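PDB 3CDL: transcriptional regulator AefR from Pseudomonas syringae pv. tomato, which probably binds DNA at cis-regulatory sites as a TetR-family transcription factor and thereby regulates transcription. Local coordinates for residues S52-F57 with S116-Q121; E84-L89 with M194-Y199. All coordinates share one frame; numbering follows the deposited sequence.

Interaction 1. Residues S52-F57 with S116-Q121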
# COMPACT_ATOMS: atom_id res chain seq x y z
N SER B 52 -15.47 9.18 22.44
CA SER B 52 -15.74 7.89 21.79
C SER B 52 -14.58 7.45 20.93
O SER B 52 -13.75 8.27 20.54
CB SER B 52 -17.01 7.96 20.95
OG SER B 52 -16.89 8.93 19.93
N LYS B 53 -14.53 6.16 20.63
CA LYS B 53 -13.56 5.58 19.67
C LYS B 53 -13.56 6.25 18.27
O LYS B 53 -12.49 6.44 17.69
CB LYS B 53 -13.76 4.07 19.55
CG LYS B 53 -13.58 3.32 20.87
CD LYS B 53 -14.12 1.89 20.79
CE LYS B 53 -13.39 1.09 19.74
NZ LYS B 53 -13.77 -0.34 19.80
N GLU B 54 -14.75 6.59 17.74
CA GLU B 54 -14.87 7.47 16.56
C GLU B 54 -14.00 8.73 16.68
O GLU B 54 -13.17 8.99 15.82
CB GLU B 54 -16.33 7.91 16.33
CG GLU B 54 -17.19 6.95 15.49
CD GLU B 54 -18.28 7.67 14.66
OE1 GLU B 54 -17.99 8.77 14.13
OE2 GLU B 54 -19.41 7.12 14.52
N GLU B 55 -14.20 9.49 17.76
CA GLU B 55 -13.48 10.75 17.97
C GLU B 55 -11.98 10.50 18.16
O GLU B 55 -11.16 11.37 17.88
CB GLU B 55 -14.06 11.51 19.17
CG GLU B 55 -14.24 13.02 18.95
CD GLU B 55 -13.22 13.91 19.69
OE1 GLU B 55 -12.05 13.50 19.86
OE2 GLU B 55 -13.59 15.04 20.12
N LEU B 56 -11.64 9.30 18.61
CA LEU B 56 -10.25 8.92 18.81
C LEU B 56 -9.63 8.46 17.49
O LEU B 56 -8.50 8.84 17.15
CB LEU B 56 -10.17 7.83 19.89
CG LEU B 56 -8.88 7.02 20.11
CD1 LEU B 56 -7.68 7.90 20.56
CD2 LEU B 56 -9.17 5.94 21.12
N PHE B 57 -10.38 7.63 16.77
CA PHE B 57 -10.02 7.24 15.41
C PHE B 57 -9.87 8.46 14.51
O PHE B 57 -8.97 8.50 13.67
CB PHE B 57 -11.04 6.27 14.82
CG PHE B 57 -10.67 5.78 13.45
CD1 PHE B 57 -9.73 4.77 13.29
CD2 PHE B 57 -11.24 6.34 12.32
CE1 PHE B 57 -9.37 4.33 12.07
CE2 PHE B 57 -10.89 5.91 11.07
CZ PHE B 57 -9.94 4.90 10.94
N SER B 116 -13.20 -2.54 7.10
CA SER B 116 -14.24 -1.76 7.75
C SER B 116 -14.77 -0.68 6.82
O SER B 116 -14.20 0.41 6.74
CB SER B 116 -13.71 -1.10 9.01
OG SER B 116 -14.53 0.01 9.35
N PRO B 117 -15.88 -0.98 6.12
CA PRO B 117 -16.51 -0.08 5.16
C PRO B 117 -16.74 1.34 5.68
O PRO B 117 -16.33 2.28 5.03
CB PRO B 117 -17.85 -0.78 4.86
CG PRO B 117 -17.58 -2.22 5.12
CD PRO B 117 -16.64 -2.24 6.27
N GLU B 118 -17.38 1.49 6.83
CA GLU B 118 -17.66 2.79 7.47
C GLU B 118 -16.41 3.60 7.76
O GLU B 118 -16.42 4.83 7.73
CB GLU B 118 -18.39 2.57 8.80
CG GLU B 118 -18.42 3.77 9.77
CD GLU B 118 -19.55 3.66 10.79
OE1 GLU B 118 -19.24 3.69 12.01
OE2 GLU B 118 -20.73 3.53 10.38
N ARG B 119 -15.35 2.90 8.09
CA ARG B 119 -14.10 3.51 8.43
C ARG B 119 -13.39 3.87 7.12
O ARG B 119 -12.65 4.86 7.04
CB ARG B 119 -13.30 2.52 9.25
CG ARG B 119 -12.52 3.08 10.42
CD ARG B 119 -13.27 3.21 11.74
NE ARG B 119 -13.89 1.98 12.26
CZ ARG B 119 -13.27 0.81 12.42
NH1 ARG B 119 -12.00 0.70 12.06
NH2 ARG B 119 -13.91 -0.24 12.90
N ALA B 120 -13.62 3.06 6.07
CA ALA B 120 -13.09 3.36 4.74
C ALA B 120 -13.69 4.66 4.22
O ALA B 120 -12.98 5.49 3.68
CB ALA B 120 -13.36 2.23 3.79
N GLN B 121 -14.98 4.85 4.41
CA GLN B 121 -15.64 6.06 3.93
C GLN B 121 -15.29 7.34 4.70
O GLN B 121 -15.54 8.43 4.22
CB GLN B 121 -17.15 5.86 3.83
CG GLN B 121 -17.92 6.02 5.12
CD GLN B 121 -19.41 5.75 4.92
OE1 GLN B 121 -20.18 5.73 5.88
NE2 GLN B 121 -19.81 5.52 3.69
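Phe57 and Arg119 carry the contact between the start of helix 53-64 and the start of helix 117-125. The aliphatic part of the arginine lies over one face of the phenyl ring: Arg119 CD stands 3.7 Å from the Phe57 ring centroid, 12° off the ring normal, a CH-pi contact. With chi1 at -177°, the Phe57 ring points across to helix 117-125, and bends at chi2 and chi3 lay the arginine methylenes over it. The guanidinium is tilted 69° from the ring plane, and with Arg119 CZ 5.4 Å from the Phe57 centroid any cation-pi attraction is weak at most. In the TetR fold this is a seam between the N-terminal domain, which contains the predicted H-T-H motif (residues 31-50), and the helical C-terminal domain. Ala112 of helix 100-114 also touches both side chains, and Phe27 and Glu28 border the arginine. Among the charged groups, Glu54 OE2 and Glu118 OE1 approach to 4.3 Å, like charges that would tend to repel at this exposed margin. Ser52 N-caps helix 53-64, its OG accepting a weak bond from Glu55 N (3.5 Å); Ser116 stands at the same position before helix 117-125, but its capping bond to Arg119 N is doubtful in this model.

Interaction 2. Residues E84-L89 with M194-Y199; sequences EQLLEL and MFLGWY
With chi1 at -180°, Leu86 sets CG anti to its backbone N and extends its isobutyl group from helix 82-97 toward helix 181-199; Phe195 has a similar first torsion (chi1 -174°), which carries its ring toward the leucine. One methyl does the touching. Leu86 CD2 lies 3.8 Å from Phe195 CD2, where the two side chains run nearly perpendicular and the methyl meets the ring obliquely. The same Leu86 CD2 sits 3.9 Å from Leu196 CG, and here the two leucines meet end to end. The backbones stay well apart, the nearest alpha carbons, Leu86 CA and Leu196 CA, being 9.0 Å from each other, so the two segments meet through side chains. Within 194-199, Tyr199 lies over the rim of one face of the Phe195 ring. The contact belongs to the all-helical C-terminal domain of this TetR-family protein. Met159 of helix 152-167 touches both Leu86 and Phe195, and Trp137 and Ile138 of helix 133-143 add further apolar surface. Phe195 also packs on Met194 of the second subunit, so the Phe195 side of this contact takes part in the dimer interface. All three touching residues are buried and apolar, so the helices are held here by van der Waals packing and exclusion of water, without directional bonds between the two segments.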
# COMPACT_ATOMS: atom_id res chain seq x y z
N GLU B 84 17.38 20.92 -6.40
CA GLU B 84 17.79 21.26 -5.04
C GLU B 84 16.60 21.29 -4.09
O GLU B 84 16.60 20.61 -3.06
CB GLU B 84 18.52 22.60 -5.01
CG GLU B 84 19.36 22.80 -3.77
CD GLU B 84 19.54 24.26 -3.42
OE1 GLU B 84 20.21 25.00 -4.19
OE2 GLU B 84 18.99 24.68 -2.37
N GLN B 85 15.58 22.07 -4.45
CA GLN B 85 14.37 22.18 -3.64
C GLN B 85 13.54 20.91 -3.59
O GLN B 85 13.00 20.59 -2.54
CB GLN B 85 13.51 23.39 -4.07
CG GLN B 85 13.02 23.44 -5.52
CD GLN B 85 12.44 24.80 -5.90
OE1 GLN B 85 11.49 25.28 -5.28
NE2 GLN B 85 13.00 25.43 -6.92
N LEU B 86 13.44 20.16 -4.68
CA LEU B 86 12.69 18.91 -4.66
C LEU B 86 13.43 17.82 -3.87
O LEU B 86 12.81 16.98 -3.23
CB LEU B 86 12.30 18.43 -6.08
CG LEU B 86 11.50 17.12 -6.24
CD1 LEU B 86 10.31 17.00 -5.29
CD2 LEU B 86 11.05 16.92 -7.68
N LEU B 87 14.75 17.84 -3.91
CA LEU B 87 15.54 16.94 -3.06
C LEU B 87 15.08 17.12 -1.62
O LEU B 87 14.68 16.14 -0.99
CB LEU B 87 17.05 17.22 -3.17
CG LEU B 87 18.01 16.05 -3.45
CD1 LEU B 87 19.43 16.46 -3.12
CD2 LEU B 87 17.64 14.71 -2.76
N GLU B 88 15.12 18.37 -1.15
CA GLU B 88 14.67 18.79 0.17
C GLU B 88 13.24 18.37 0.55
O GLU B 88 12.98 18.03 1.71
CB GLU B 88 14.73 20.31 0.22
CG GLU B 88 15.50 20.87 1.36
CD GLU B 88 15.68 22.38 1.20
OE1 GLU B 88 16.84 22.85 1.14
OE2 GLU B 88 14.65 23.09 1.12
N LEU B 89 12.32 18.40 -0.41
CA LEU B 89 10.95 17.97 -0.15
C LEU B 89 10.95 16.48 0.12
O LEU B 89 10.36 15.99 1.08
CB LEU B 89 10.04 18.25 -1.37
CG LEU B 89 9.30 19.59 -1.51
CD1 LEU B 89 10.17 20.63 -2.20
CD2 LEU B 89 7.98 19.42 -2.27
N MSE B 194 13.99 10.18 -11.64
CA MSE B 194 12.92 9.66 -12.46
C MSE B 194 11.86 10.74 -12.66
O MSE B 194 11.43 10.98 -13.77
CB MSE B 194 12.31 8.42 -11.82
CG MSE B 194 11.16 7.86 -12.62
SE MSE B 194 10.87 6.02 -12.22
CE MSE B 194 12.62 5.66 -11.42
N PHE B 195 11.48 11.39 -11.56
CA PHE B 195 10.40 12.36 -11.59
C PHE B 195 10.79 13.52 -12.49
O PHE B 195 10.11 13.81 -13.48
CB PHE B 195 9.99 12.85 -10.18
CG PHE B 195 8.76 13.75 -10.20
CD1 PHE B 195 7.47 13.20 -10.22
CD2 PHE B 195 8.90 15.14 -10.28
CE1 PHE B 195 6.35 14.02 -10.29
CE2 PHE B 195 7.78 15.97 -10.36
CZ PHE B 195 6.50 15.42 -10.35
N LEU B 196 11.91 14.16 -12.17
CA LEU B 196 12.28 15.37 -12.90
C LEU B 196 12.65 15.06 -14.33
O LEU B 196 12.36 15.86 -15.23
CB LEU B 196 13.39 16.15 -12.19
CG LEU B 196 12.84 17.09 -11.13
CD1 LEU B 196 13.95 17.90 -10.53
CD2 LEU B 196 11.78 18.01 -11.74
N GLY B 197 13.29 13.89 -14.52
CA GLY B 197 13.57 13.32 -15.83
C GLY B 197 12.40 13.47 -16.79
O GLY B 197 12.58 13.93 -17.93
N TRP B 198 11.20 13.11 -16.33
CA TRP B 198 9.99 13.12 -17.16
C TRP B 198 9.25 14.45 -17.16
O TRP B 198 8.82 14.92 -18.20
CB TRP B 198 9.03 11.97 -16.78
CG TRP B 198 7.75 12.02 -17.56
CD1 TRP B 198 6.51 12.30 -17.07
CD2 TRP B 198 7.58 11.83 -18.98
NE1 TRP B 198 5.58 12.29 -18.08
CE2 TRP B 198 6.20 12.00 -19.27
CE3 TRP B 198 8.45 11.54 -20.04
CZ2 TRP B 198 5.67 11.89 -20.57
CZ3 TRP B 198 7.92 11.42 -21.34
CH2 TRP B 198 6.55 11.59 -21.59
N TYR B 199 9.12 15.06 -16.00
CA TYR B 199 8.27 16.26 -15.88
C TYR B 199 8.92 17.62 -16.09
O TYR B 199 8.24 18.59 -16.46
CB TYR B 199 7.54 16.25 -14.56
CG TYR B 199 6.40 15.27 -14.56
CD1 TYR B 199 5.29 15.44 -15.39
CD2 TYR B 199 6.42 14.18 -13.70
CE1 TYR B 199 4.25 14.53 -15.37
CE2 TYR B 199 5.38 13.28 -13.67
CZ TYR B 199 4.31 13.44 -14.49
OH TYR B 199 3.30 12.51 -14.43

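Overall arrangement
From the N terminus the chain passes through helices 9-24, 32-39 and 43-49 before helix 53-64 supplies the first half of interaction 1. Helix 82-97, next in sequence, supplies the first half of interaction 2. Helix 117-125 then closes interaction 1 over 58 intervening residues, and the last helix, 181-199, closes interaction 2 over 104. The two loops therefore cross rather than nest. Their centres lie about 36 Å apart on opposite sides of the chain's centre, and their nearest atoms are about 24 Å apart. Interaction 1 joins the N-terminal domain, with its predicted helix-turn-helix, to the C-terminal domain; interaction 2 ties helix 82-97 to helix 181-199 within the C-terminal domain.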